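Local coordinates for protein putative oxidoreductase (Bacteroides fragilis NCTC 9343, PDB 3FHL) that probably works as a nucleotide-binding oxidoreductase of the Gfo/Idh/MocA family, joining a Rossmann-type NAD-binding domain to a C-terminal alpha/beta domain, at residues I66-N72 / K90-E95; L117-V121 / L324-A328; K140-G144 / L286-E290. All blocks are in the same frame, centred on the assembly; numbering follows the deposited sequence.

In the fold
Contacts 1 and 2 share one parallel sheet, their centres 10 Å apart, and meet through strands 91-95 and 119-122, neighbours in that sheet. Contact 1 joins two inner strands by regular backbone bonds with apolar side chains on both faces of the sheet. Contact 2 lies at the sheet's edge and is also buried, but it ties the last strand to a loop of the C-terminal half of the chain through two backbone bonds, a hydroxyl pair and a water. Contact 3, about 40 Å between centres from contact 1, belongs to the mixed sheet near the second subunit. It buries least, combining leucine packing with one threonine bond to a carbonyl within a partly exposed turn.

Contact 1 of 3, residues I66-N72 / K90-E95; sequences IDLIVVN and KNVVVE
Backbone hydrogen bonds join D67, I69 and V71 to N91, V93 and E95 in an unbroken series. N91 N gives to D67 O, I69 N to N91 O, V93 N to I69 O, V71 N to V93 O (2.6 Å) and E95 N to V71 O. Donors alternate between the segments, as parallel pairing requires, and the short strand axes approach to 4.6 Å at 13° from parallel.

Side-chain polar groups gather at the two ends. D67 O accepts a second bond from N91 ND2 at 3.2 Å, the amide and the backbone N of N91 arriving from opposite faces of its carbonyl plane. A chi1 of -64° keeps the N91 amide beside its own backbone N, near enough for both to share that oxygen; N91 OD1 receives M118 N, which holds the other end of the amide. K90, modelled in two conformations, has in one of them its aliphatic chain against I66 O and NZ on A88 O. At the far end E95 OE1 lies 3.4 Å from N72 CB, the carboxylate bonding to H21 through OE2, whereas N72 ND2 is held by A12 O and S16 OG.

The strands are the two arms of a beta-alpha-beta unit with helix 78-87 as its connection, part of the Rossmann fold.

Apolar contacts divide between the sheet's faces. On the side of L68, V70 and V93, V70 CG1 and V93 CG1 lie 4.1 Å apart with the two side chains alongside and pointing the same way; helix 309-320 covers this side with F310, Y311 and I314. On the other, V71 uses both branches: CG1 runs beside V94 CG1 at 4.1 Å, and CG2 meets V92 CG1 obliquely at 4.0 Å. Helix 78-87 packs there, A85 against I69 and V92.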
ATOM      1  N   ILE C  66     -37.415  18.981  24.406  1.00 35.52           N
ATOM      2  CA  ILE C  66     -36.182  18.413  23.820  1.00 36.46           C
ATOM      3  C   ILE C  66     -35.717  19.214  22.597  1.00 35.40           C
ATOM      4  O   ILE C  66     -36.506  19.501  21.702  1.00 37.92           O
ATOM      5  CB  ILE C  66     -36.294  16.880  23.553  1.00 34.68           C
ATOM      6  CG1 ILE C  66     -36.202  16.114  24.879  1.00 30.24           C
ATOM      7  CG2 ILE C  66     -35.181  16.395  22.598  1.00 31.70           C
ATOM      8  CD1 ILE C  66     -36.516  14.597  24.791  1.00 29.00           C
ATOM      9  N   ASP C  67     -34.442  19.609  22.603  1.00 32.59           N
ATOM     10  CA  ASP C  67     -33.838  20.352  21.493  1.00 28.87           C
ATOM     11  C   ASP C  67     -33.203  19.407  20.479  1.00 33.08           C
ATOM     12  O   ASP C  67     -33.198  19.682  19.277  1.00 34.57           O
ATOM     13  CB  ASP C  67     -32.743  21.294  22.025  1.00 32.73           C
ATOM     14  CG  ASP C  67     -33.274  22.317  23.024  1.00 38.60           C
ATOM     15  OD1 ASP C  67     -34.211  23.059  22.665  1.00 40.43           O
ATOM     16  OD2 ASP C  67     -32.745  22.390  24.155  1.00 37.90           O
ATOM     17  N   LEU C  68     -32.645  18.306  20.983  1.00 34.41           N
ATOM     18  CA  LEU C  68     -31.805  17.407  20.179  1.00 34.10           C
ATOM     19  C   LEU C  68     -32.081  15.942  20.467  1.00 31.55           C
ATOM     20  O   LEU C  68     -32.159  15.529  21.630  1.00 31.48           O
ATOM     21  CB  LEU C  68     -30.314  17.716  20.406  1.00 32.54           C
ATOM     22  CG  LEU C  68     -29.231  16.842  19.730  1.00 34.79           C
ATOM     23  CD1 LEU C  68     -29.211  17.064  18.235  1.00 31.87           C
ATOM     24  CD2 LEU C  68     -27.851  17.124  20.318  1.00 30.87           C
ATOM     25  N   ILE C  69     -32.228  15.163  19.398  1.00 32.76           N
ATOM     26  CA  ILE C  69     -32.378  13.720  19.508  1.00 33.11           C
ATOM     27  C   ILE C  69     -31.210  13.019  18.804  1.00 33.98           C
ATOM     28  O   ILE C  69     -30.882  13.333  17.664  1.00 31.91           O
ATOM     29  CB  ILE C  69     -33.744  13.226  18.954  1.00 32.87           C
ATOM     30  CG1 ILE C  69     -34.886  13.706  19.863  1.00 36.11           C
ATOM     31  CG2 ILE C  69     -33.793  11.685  18.859  1.00 31.33           C
ATOM     32  CD1 ILE C  69     -36.275  13.360  19.339  1.00 37.02           C
ATOM     33  N   VAL C  70     -30.577  12.092  19.519  1.00 33.63           N
ATOM     34  CA  VAL C  70     -29.512  11.257  18.969  1.00 32.12           C
ATOM     35  C   VAL C  70     -30.103   9.906  18.580  1.00 34.03           C
ATOM     36  O   VAL C  70     -30.488   9.107  19.451  1.00 34.58           O
ATOM     37  CB  VAL C  70     -28.351  11.087  19.978  1.00 31.85           C
ATOM     38  CG1 VAL C  70     -27.244  10.180  19.397  1.00 36.24           C
ATOM     39  CG2 VAL C  70     -27.770  12.452  20.353  1.00 26.82           C
ATOM     40  N   VAL C  71     -30.183   9.666  17.272  1.00 32.67           N
ATOM     41  CA  VAL C  71     -30.756   8.429  16.719  1.00 34.22           C
ATOM     42  C   VAL C  71     -29.651   7.356  16.609  1.00 38.08           C
ATOM     43  O   VAL C  71     -28.837   7.362  15.676  1.00 36.79           O
ATOM     44  CB  VAL C  71     -31.487   8.707  15.362  1.00 33.75           C
ATOM     45  CG1 VAL C  71     -32.031   7.426  14.701  1.00 32.34           C
ATOM     46  CG2 VAL C  71     -32.634   9.697  15.577  1.00 31.54           C
ATOM     47  N   ASN C  72     -29.612   6.463  17.595  1.00 32.75           N
ATOM     48  CA  ASN C  72     -28.592   5.411  17.645  1.00 36.67           C
ATOM     49  C   ASN C  72     -29.217   4.034  17.892  1.00 40.10           C
ATOM     50  O   ASN C  72     -28.642   3.174  18.564  1.00 42.79           O
ATOM     51  CB  ASN C  72     -27.542   5.746  18.707  1.00 32.60           C
ATOM     52  CG  ASN C  72     -28.113   5.763  20.108  1.00 38.82           C
ATOM     53  OD1 ASN C  72     -29.255   6.163  20.323  1.00 36.47           O
ATOM     54  ND2 ASN C  72     -27.332   5.303  21.065  1.00 33.20           N
ATOM     55  N   LYS C  90     -37.383  18.598  16.002  1.00 37.07           N
ATOM     56  CA  LYS C  90     -36.159  18.448  16.785  0.50 35.91           C
ATOM     57  C   LYS C  90     -34.910  18.467  15.894  1.00 34.39           C
ATOM     58  O   LYS C  90     -34.960  18.064  14.739  1.00 35.01           O
ATOM     59  CB  LYS C  90     -36.223  17.173  17.640  0.50 38.62           C
ATOM     60  CG  LYS C  90     -37.581  16.917  18.354  0.50 44.63           C
ATOM     61  CD  LYS C  90     -38.031  18.096  19.228  0.50 38.96           C
ATOM     62  CE  LYS C  90     -39.470  17.966  19.723  0.50 38.89           C
ATOM     63  NZ  LYS C  90     -40.141  19.322  19.785  0.50 33.33           N
ATOM     64  N   ASN C  91     -33.799  18.968  16.436  1.00 35.03           N
ATOM     65  CA  ASN C  91     -32.496  18.828  15.767  1.00 36.62           C
ATOM     66  C   ASN C  91     -32.075  17.367  15.930  1.00 33.17           C
ATOM     67  O   ASN C  91     -32.457  16.725  16.921  1.00 28.36           O
ATOM     68  CB  ASN C  91     -31.448  19.765  16.373  1.00 35.21           C
ATOM     69  CG  ASN C  91     -31.787  21.223  16.174  1.00 35.08           C
ATOM     70  OD1 ASN C  91     -31.694  21.761  15.065  1.00 29.36           O
ATOM     71  ND2 ASN C  91     -32.176  21.880  17.254  1.00 36.81           N
ATOM     72  N   VAL C  92     -31.328  16.819  14.961  1.00 31.94           N
ATOM     73  CA  VAL C  92     -31.107  15.357  14.919  1.00 32.18           C
ATOM     74  C   VAL C  92     -29.660  14.935  14.645  1.00 31.26           C
ATOM     75  O   VAL C  92     -29.005  15.453  13.733  1.00 28.49           O
ATOM     76  CB  VAL C  92     -32.060  14.654  13.870  1.00 33.03           C
ATOM     77  CG1 VAL C  92     -31.798  13.152  13.781  1.00 31.96           C
ATOM     78  CG2 VAL C  92     -33.510  14.862  14.224  1.00 30.72           C
ATOM     79  N   VAL C  93     -29.177  13.993  15.448  1.00 34.81           N
ATOM     80  CA  VAL C  93     -27.967  13.226  15.119  1.00 35.12           C
ATOM     81  C   VAL C  93     -28.364  11.802  14.729  1.00 34.58           C
ATOM     82  O   VAL C  93     -29.114  11.144  15.457  1.00 30.94           O
ATOM     83  CB  VAL C  93     -26.963  13.212  16.301  1.00 30.00           C
ATOM     84  CG1 VAL C  93     -25.862  12.142  16.110  1.00 37.55           C
ATOM     85  CG2 VAL C  93     -26.331  14.567  16.430  1.00 31.35           C
ATOM     86  N   VAL C  94     -27.879  11.334  13.577  1.00 33.20           N
ATOM     87  CA  VAL C  94     -28.061   9.930  13.202  1.00 33.79           C
ATOM     88  C   VAL C  94     -26.719   9.201  13.171  1.00 35.81           C
ATOM     89  O   VAL C  94     -25.723   9.706  12.643  1.00 31.16           O
ATOM     90  CB  VAL C  94     -28.742   9.730  11.826  1.00 31.85           C
ATOM     91  CG1 VAL C  94     -29.375   8.328  11.735  1.00 36.19           C
ATOM     92  CG2 VAL C  94     -29.794  10.793  11.564  1.00 37.00           C
ATOM     93  N   GLU C  95     -26.710   8.013  13.753  1.00 35.49           N
ATOM     94  CA  GLU C  95     -25.588   7.104  13.604  1.00 39.33           C
ATOM     95  C   GLU C  95     -25.620   6.421  12.257  1.00 33.96           C
ATOM     96  O   GLU C  95     -26.694   6.234  11.668  1.00 38.44           O
ATOM     97  CB  GLU C  95     -25.627   6.052  14.690  1.00 34.32           C
ATOM     98  CG  GLU C  95     -24.918   6.497  15.928  1.00 42.30           C
ATOM     99  CD  GLU C  95     -24.436   5.341  16.761  1.00 45.97           C
ATOM    100  OE1 GLU C  95     -25.125   4.298  16.802  1.00 46.41           O
ATOM    101  OE2 GLU C  95     -23.367   5.486  17.398  1.00 46.29           O
TER
HETATM  102  O   HOH W   1     -26.455   1.377  17.643  1.00 62.63           O

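Contact 2 of 3, residues L117-V121 / L324-A328; sequences LMLSV and LETHA
The imidazole of H327 has L324 CD2 on one face, 3.7 Å above the plane and offset toward the ring's rim, and the same methyl reaches across to M118 CG at 3.8 Å. The M118 and L324 side chains cross at about a right angle, with M118 SD approaching the other methyl, L324 CD1.

Strand 119-122 is the last in the parallel sheet of the Rossmann fold, and the loop between helices 309-320 and 328-347, in the C-terminal half of the chain, lies along its edge. A single bridge, S120 to H327, marks the match. Its two backbone bonds differ in geometry: V121 N meets T326 O at 3.0 Å with a C=O...N angle of 167°, whereas A328 N reaches L119 O at 3.2 Å with an angle of 141° and a donor tilted from the carbonyl plane.

Between the side chains, S120 OG donates to T326 OG1 at 2.7 Å. For T326, chi1 of 54° sets OG1 between its backbone N and carbonyl carbon, turned to the serine, while CG2 takes the place beside the backbone N. Both side chains also touch F310 of helix 309-320.

A328 CB packs against two strand residues at once, 3.9 Å from L119 CG and 3.8 Å from V121 CG2. I109 of helix 102-115 and F98 also pack on A328, while L108, I109 and A112 pack on L119; the loop thus closes against the same helix that covers this part of the sheet. One water links the segments beyond the bridge, donating to V121 O and, at 2.8 Å, to H327 O.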
ATOM      1  N   LEU C 117     -33.784  22.869  10.523  1.00 39.61           N
ATOM      2  CA  LEU C 117     -33.307  21.996  11.590  1.00 33.31           C
ATOM      3  C   LEU C 117     -31.954  21.380  11.223  1.00 36.12           C
ATOM      4  O   LEU C 117     -31.680  21.136  10.046  1.00 35.32           O
ATOM      5  CB  LEU C 117     -34.331  20.887  11.861  1.00 38.21           C
ATOM      6  CG  LEU C 117     -35.725  21.327  12.331  1.00 35.71           C
ATOM      7  CD1 LEU C 117     -36.674  20.143  12.360  1.00 36.26           C
ATOM      8  CD2 LEU C 117     -35.649  22.007  13.692  1.00 32.66           C
ATOM      9  N   MET C 118     -31.116  21.152  12.236  1.00 34.35           N
ATOM     10  CA  MET C 118     -29.817  20.483  12.059  1.00 34.32           C
ATOM     11  C   MET C 118     -30.018  18.985  11.805  1.00 34.58           C
ATOM     12  O   MET C 118     -30.778  18.323  12.516  1.00 32.01           O
ATOM     13  CB  MET C 118     -28.928  20.685  13.297  1.00 32.78           C
ATOM     14  CG  MET C 118     -27.454  20.195  13.134  1.00 29.44           C
ATOM     15  SD  MET C 118     -26.588  19.952  14.706  1.00 22.17           S
ATOM     16  CE  MET C 118     -27.433  18.498  15.289  1.00 25.01           C
ATOM     17  N   LEU C 119     -29.360  18.466  10.771  1.00 33.46           N
ATOM     18  CA  LEU C 119     -29.275  17.014  10.563  1.00 32.33           C
ATOM     19  C   LEU C 119     -27.810  16.605  10.404  1.00 33.40           C
ATOM     20  O   LEU C 119     -27.176  16.914   9.393  1.00 33.79           O
ATOM     21  CB  LEU C 119     -30.090  16.563   9.354  1.00 32.34           C
ATOM     22  CG  LEU C 119     -30.121  15.063   9.026  1.00 31.62           C
ATOM     23  CD1 LEU C 119     -30.682  14.242  10.182  1.00 33.80           C
ATOM     24  CD2 LEU C 119     -30.918  14.838   7.750  1.00 32.79           C
ATOM     25  N   SER C 120     -27.301  15.921  11.426  1.00 34.05           N
ATOM     26  CA  SER C 120     -25.906  15.494  11.515  1.00 32.65           C
ATOM     27  C   SER C 120     -25.796  13.975  11.430  1.00 32.58           C
ATOM     28  O   SER C 120     -26.682  13.257  11.902  1.00 28.91           O
ATOM     29  CB  SER C 120     -25.304  15.983  12.844  1.00 36.06           C
ATOM     30  OG  SER C 120     -23.988  15.485  13.070  1.00 31.04           O
ATOM     31  N   VAL C 121     -24.712  13.487  10.814  1.00 32.91           N
ATOM     32  CA  VAL C 121     -24.367  12.072  10.902  1.00 29.86           C
ATOM     33  C   VAL C 121     -23.089  11.906  11.722  1.00 29.55           C
ATOM     34  O   VAL C 121     -22.096  12.586  11.472  1.00 35.20           O
ATOM     35  CB  VAL C 121     -24.298  11.377   9.516  1.00 32.61           C
ATOM     36  CG1 VAL C 121     -23.749   9.949   9.640  1.00 28.69           C
ATOM     37  CG2 VAL C 121     -25.691  11.301   8.905  1.00 30.73           C
ATOM     38  N   LEU C 324     -21.446  23.609  11.037  1.00 33.27           N
ATOM     39  CA  LEU C 324     -21.529  22.214  11.435  1.00 30.80           C
ATOM     40  C   LEU C 324     -20.485  21.437  10.640  1.00 34.09           C
ATOM     41  O   LEU C 324     -20.375  21.609   9.428  1.00 33.54           O
ATOM     42  CB  LEU C 324     -22.930  21.678  11.148  1.00 30.94           C
ATOM     43  CG  LEU C 324     -23.193  20.180  11.298  1.00 32.82           C
ATOM     44  CD1 LEU C 324     -23.060  19.760  12.735  1.00 29.97           C
ATOM     45  CD2 LEU C 324     -24.560  19.808  10.724  1.00 30.36           C
ATOM     46  N   GLU C 325     -19.699  20.607  11.320  1.00 33.39           N
ATOM     47  CA  GLU C 325     -18.655  19.825  10.632  1.00 36.07           C
ATOM     48  C   GLU C 325     -19.214  18.554   9.993  1.00 32.19           C
ATOM     49  O   GLU C 325     -18.689  18.077   8.992  1.00 37.41           O
ATOM     50  CB  GLU C 325     -17.513  19.468  11.591  1.00 33.82           C
ATOM     51  CG  GLU C 325     -16.692  20.675  12.056  1.00 38.80           C
ATOM     52  CD  GLU C 325     -15.569  20.304  13.024  1.00 45.51           C
ATOM     53  OE1 GLU C 325     -14.806  19.354  12.735  1.00 45.68           O
ATOM     54  OE2 GLU C 325     -15.440  20.973  14.077  1.00 50.52           O
ATOM     55  N   THR C 326     -20.292  18.028  10.569  1.00 28.11           N
ATOM     56  CA  THR C 326     -20.761  16.685  10.270  1.00 26.26           C
ATOM     57  C   THR C 326     -22.138  16.654   9.603  1.00 27.10           C
ATOM     58  O   THR C 326     -23.011  15.875   9.990  1.00 26.92           O
ATOM     59  CB  THR C 326     -20.819  15.835  11.554  1.00 29.97           C
ATOM     60  OG1 THR C 326     -21.599  16.528  12.534  1.00 37.91           O
ATOM     61  CG2 THR C 326     -19.388  15.582  12.121  1.00 28.34           C
ATOM     62  N   HIS C 327     -22.321  17.483   8.588  1.00 30.00           N
ATOM     63  CA  HIS C 327     -23.542  17.437   7.785  1.00 38.08           C
ATOM     64  C   HIS C 327     -23.825  16.026   7.287  1.00 36.78           C
ATOM     65  O   HIS C 327     -22.906  15.294   6.922  1.00 35.06           O
ATOM     66  CB  HIS C 327     -23.423  18.343   6.564  1.00 37.62           C
ATOM     67  CG  HIS C 327     -23.517  19.804   6.872  1.00 53.29           C
ATOM     68  ND1 HIS C 327     -22.416  20.629   6.905  1.00 56.27           N
ATOM     69  CD2 HIS C 327     -24.587  20.592   7.134  1.00 62.17           C
ATOM     70  CE1 HIS C 327     -22.799  21.861   7.188  1.00 60.98           C
ATOM     71  NE2 HIS C 327     -24.113  21.866   7.330  1.00 68.76           N
ATOM     72  N   ALA C 328     -25.102  15.654   7.269  1.00 33.24           N
ATOM     73  CA  ALA C 328     -25.532  14.363   6.731  1.00 30.07           C
ATOM     74  C   ALA C 328     -25.101  14.131   5.282  1.00 33.69           C
ATOM     75  O   ALA C 328     -24.875  12.979   4.885  1.00 34.45           O
ATOM     76  CB  ALA C 328     -27.036  14.213   6.862  1.00 29.00           C
TER
HETATM   77  O   HOH W   2     -21.343  13.583   8.524  1.00 33.63           O

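Contact 3 of 3, residues K140-G144 / L286-E290; sequences KSLLG and LLHTE
L287 is the first residue of strand 286-291 to touch the turn at L142 and L143, and it does so through CD1 and CD2. L287 CD1 lies 3.8 Å from L143 CD2, the side chains meeting at a slant; L287 CD2 lies 3.9 Å from L142 CD1, this pair meeting at about a right angle. H288 faces the other way, where its ND1 bonds to E239 of the second subunit and its NE2 to E295.

T289 returns to the turn. Its OG1 donates to L142 O at 2.7 Å, within the carbonyl plane, with a C=O...O angle of 151°. Chi1 of -167° sets that hydroxyl opposite the backbone N, and CB and CG2 come up against the same oxygen. At E290 the backbone takes over: a water donates to E290 O at 2.7 Å and to L142 O at 2.8 Å, so that L142 O is gripped by both hydroxyl and water.

The receiving carbonyl belongs to a type I turn from S141 to G144, closed by G144 N to S141 O at 3.1 Å. It begins at S141, the positive-phi residue (51°) of the Schellman motif that ends helix 129-139. I137 of that helix packs on L142 and L143, Y300 on L142 and L287, and strand 286-291 runs between strands 294-299 and 252-255 while the turn leads into strand 146-154 of the same mixed sheet.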
ATOM      1  N   LYS C 140       0.504  23.148   9.785  1.00 32.25           N
ATOM      2  CA  LYS C 140       1.809  23.735  10.078  1.00 32.88           C
ATOM      3  C   LYS C 140       2.814  23.623   8.923  1.00 36.18           C
ATOM      4  O   LYS C 140       3.957  24.083   9.053  1.00 36.63           O
ATOM      5  CB  LYS C 140       2.392  23.093  11.345  1.00 36.66           C
ATOM      6  CG  LYS C 140       1.680  23.483  12.666  1.00 34.38           C
ATOM      7  CD  LYS C 140       2.283  22.734  13.864  1.00 35.45           C
ATOM      8  CE  LYS C 140       1.825  23.307  15.216  1.00 40.78           C
ATOM      9  NZ  LYS C 140       0.372  23.635  15.289  1.00 39.52           N
ATOM     10  N   SER C 141       2.388  23.006   7.812  1.00 32.71           N
ATOM     11  CA  SER C 141       3.238  22.762   6.623  1.00 32.29           C
ATOM     12  C   SER C 141       4.583  22.099   6.931  1.00 25.52           C
ATOM     13  O   SER C 141       5.590  22.403   6.300  1.00 31.07           O
ATOM     14  CB  SER C 141       3.452  24.049   5.814  1.00 33.73           C
ATOM     15  OG  SER C 141       2.216  24.590   5.392  1.00 39.33           O
ATOM     16  N   LEU C 142       4.586  21.186   7.898  1.00 30.18           N
ATOM     17  CA  LEU C 142       5.823  20.585   8.398  1.00 30.99           C
ATOM     18  C   LEU C 142       6.527  19.686   7.376  1.00 30.90           C
ATOM     19  O   LEU C 142       7.743  19.514   7.453  1.00 31.25           O
ATOM     20  CB  LEU C 142       5.564  19.788   9.680  1.00 32.42           C
ATOM     21  CG  LEU C 142       5.160  20.515  10.966  1.00 37.45           C
ATOM     22  CD1 LEU C 142       5.051  19.499  12.066  1.00 30.14           C
ATOM     23  CD2 LEU C 142       6.163  21.585  11.357  1.00 36.65           C
ATOM     24  N   LEU C 143       5.755  19.136   6.433  1.00 29.68           N
ATOM     25  CA  LEU C 143       6.281  18.239   5.381  1.00 28.53           C
ATOM     26  C   LEU C 143       6.650  18.996   4.121  1.00 33.59           C
ATOM     27  O   LEU C 143       7.113  18.396   3.156  1.00 32.04           O
ATOM     28  CB  LEU C 143       5.264  17.133   5.043  1.00 26.62           C
ATOM     29  CG  LEU C 143       4.730  16.332   6.232  1.00 23.90           C
ATOM     30  CD1 LEU C 143       3.770  15.231   5.788  1.00 27.32           C
ATOM     31  CD2 LEU C 143       5.888  15.736   7.033  1.00 31.02           C
ATOM     32  N   GLY C 144       6.457  20.318   4.133  1.00 28.53           N
ATOM     33  CA  GLY C 144       6.601  21.120   2.922  1.00 32.42           C
ATOM     34  C   GLY C 144       5.308  20.999   2.144  1.00 31.57           C
ATOM     35  O   GLY C 144       4.234  21.042   2.729  1.00 33.98           O
ATOM     36  N   LEU C 286       6.311   9.267  13.882  1.00 28.25           N
ATOM     37  CA  LEU C 286       7.647   9.753  13.603  1.00 26.26           C
ATOM     38  C   LEU C 286       7.613  10.865  12.555  1.00 28.83           C
ATOM     39  O   LEU C 286       7.111  10.683  11.438  1.00 28.29           O
ATOM     40  CB  LEU C 286       8.529   8.600  13.093  1.00 26.16           C
ATOM     41  CG  LEU C 286       9.999   8.941  12.829  1.00 30.75           C
ATOM     42  CD1 LEU C 286      10.716   9.239  14.151  1.00 33.71           C
ATOM     43  CD2 LEU C 286      10.689   7.798  12.108  1.00 36.41           C
ATOM     44  N   LEU C 287       8.192  12.003  12.898  1.00 27.32           N
ATOM     45  CA  LEU C 287       8.312  13.093  11.938  1.00 26.05           C
ATOM     46  C   LEU C 287       9.756  13.187  11.468  1.00 28.94           C
ATOM     47  O   LEU C 287      10.672  13.347  12.277  1.00 31.41           O
ATOM     48  CB  LEU C 287       7.845  14.408  12.560  1.00 29.38           C
ATOM     49  CG  LEU C 287       8.075  15.706  11.789  1.00 31.57           C
ATOM     50  CD1 LEU C 287       7.121  15.802  10.592  1.00 29.84           C
ATOM     51  CD2 LEU C 287       7.927  16.903  12.726  1.00 35.19           C
ATOM     52  N   HIS C 288       9.956  13.085  10.161  1.00 32.73           N
ATOM     53  CA  HIS C 288      11.294  13.134   9.580  1.00 30.23           C
ATOM     54  C   HIS C 288      11.234  14.187   8.501  1.00 29.64           C
ATOM     55  O   HIS C 288      10.714  13.935   7.427  1.00 29.52           O
ATOM     56  CB  HIS C 288      11.663  11.767   8.987  1.00 31.71           C
ATOM     57  CG  HIS C 288      13.085  11.660   8.511  1.00 34.06           C
ATOM     58  ND1 HIS C 288      13.640  10.465   8.106  1.00 36.96           N
ATOM     59  CD2 HIS C 288      14.061  12.592   8.373  1.00 41.41           C
ATOM     60  CE1 HIS C 288      14.889  10.668   7.725  1.00 37.64           C
ATOM     61  NE2 HIS C 288      15.169  11.949   7.876  1.00 40.06           N
ATOM     62  N   THR C 289      11.741  15.377   8.803  1.00 28.89           N
ATOM     63  CA  THR C 289      11.602  16.516   7.897  1.00 31.37           C
ATOM     64  C   THR C 289      12.728  17.526   8.121  1.00 36.20           C
ATOM     65  O   THR C 289      13.623  17.298   8.936  1.00 42.25           O
ATOM     66  CB  THR C 289      10.188  17.173   8.040  1.00 32.10           C
ATOM     67  OG1 THR C 289       9.950  18.071   6.951  1.00 36.15           O
ATOM     68  CG2 THR C 289      10.034  17.923   9.388  1.00 33.80           C
ATOM     69  N   GLU C 290      12.694  18.618   7.365  1.00 39.58           N
ATOM     70  CA  GLU C 290      13.628  19.713   7.528  1.00 47.15           C
ATOM     71  C   GLU C 290      12.905  20.841   8.268  1.00 47.24           C
ATOM     72  O   GLU C 290      11.888  21.350   7.788  1.00 41.58           O
ATOM     73  CB  GLU C 290      14.111  20.190   6.157  1.00 45.66           C
ATOM     74  CG  GLU C 290      15.237  21.203   6.196  1.00 59.63           C
ATOM     75  CD  GLU C 290      15.624  21.704   4.811  1.00 63.08           C
ATOM     76  OE1 GLU C 290      16.701  21.299   4.317  1.00 74.65           O
ATOM     77  OE2 GLU C 290      14.853  22.493   4.215  1.00 68.47           O
TER
HETATM   78  O   HOH W   3       9.222  21.745   8.118  1.00 40.02           O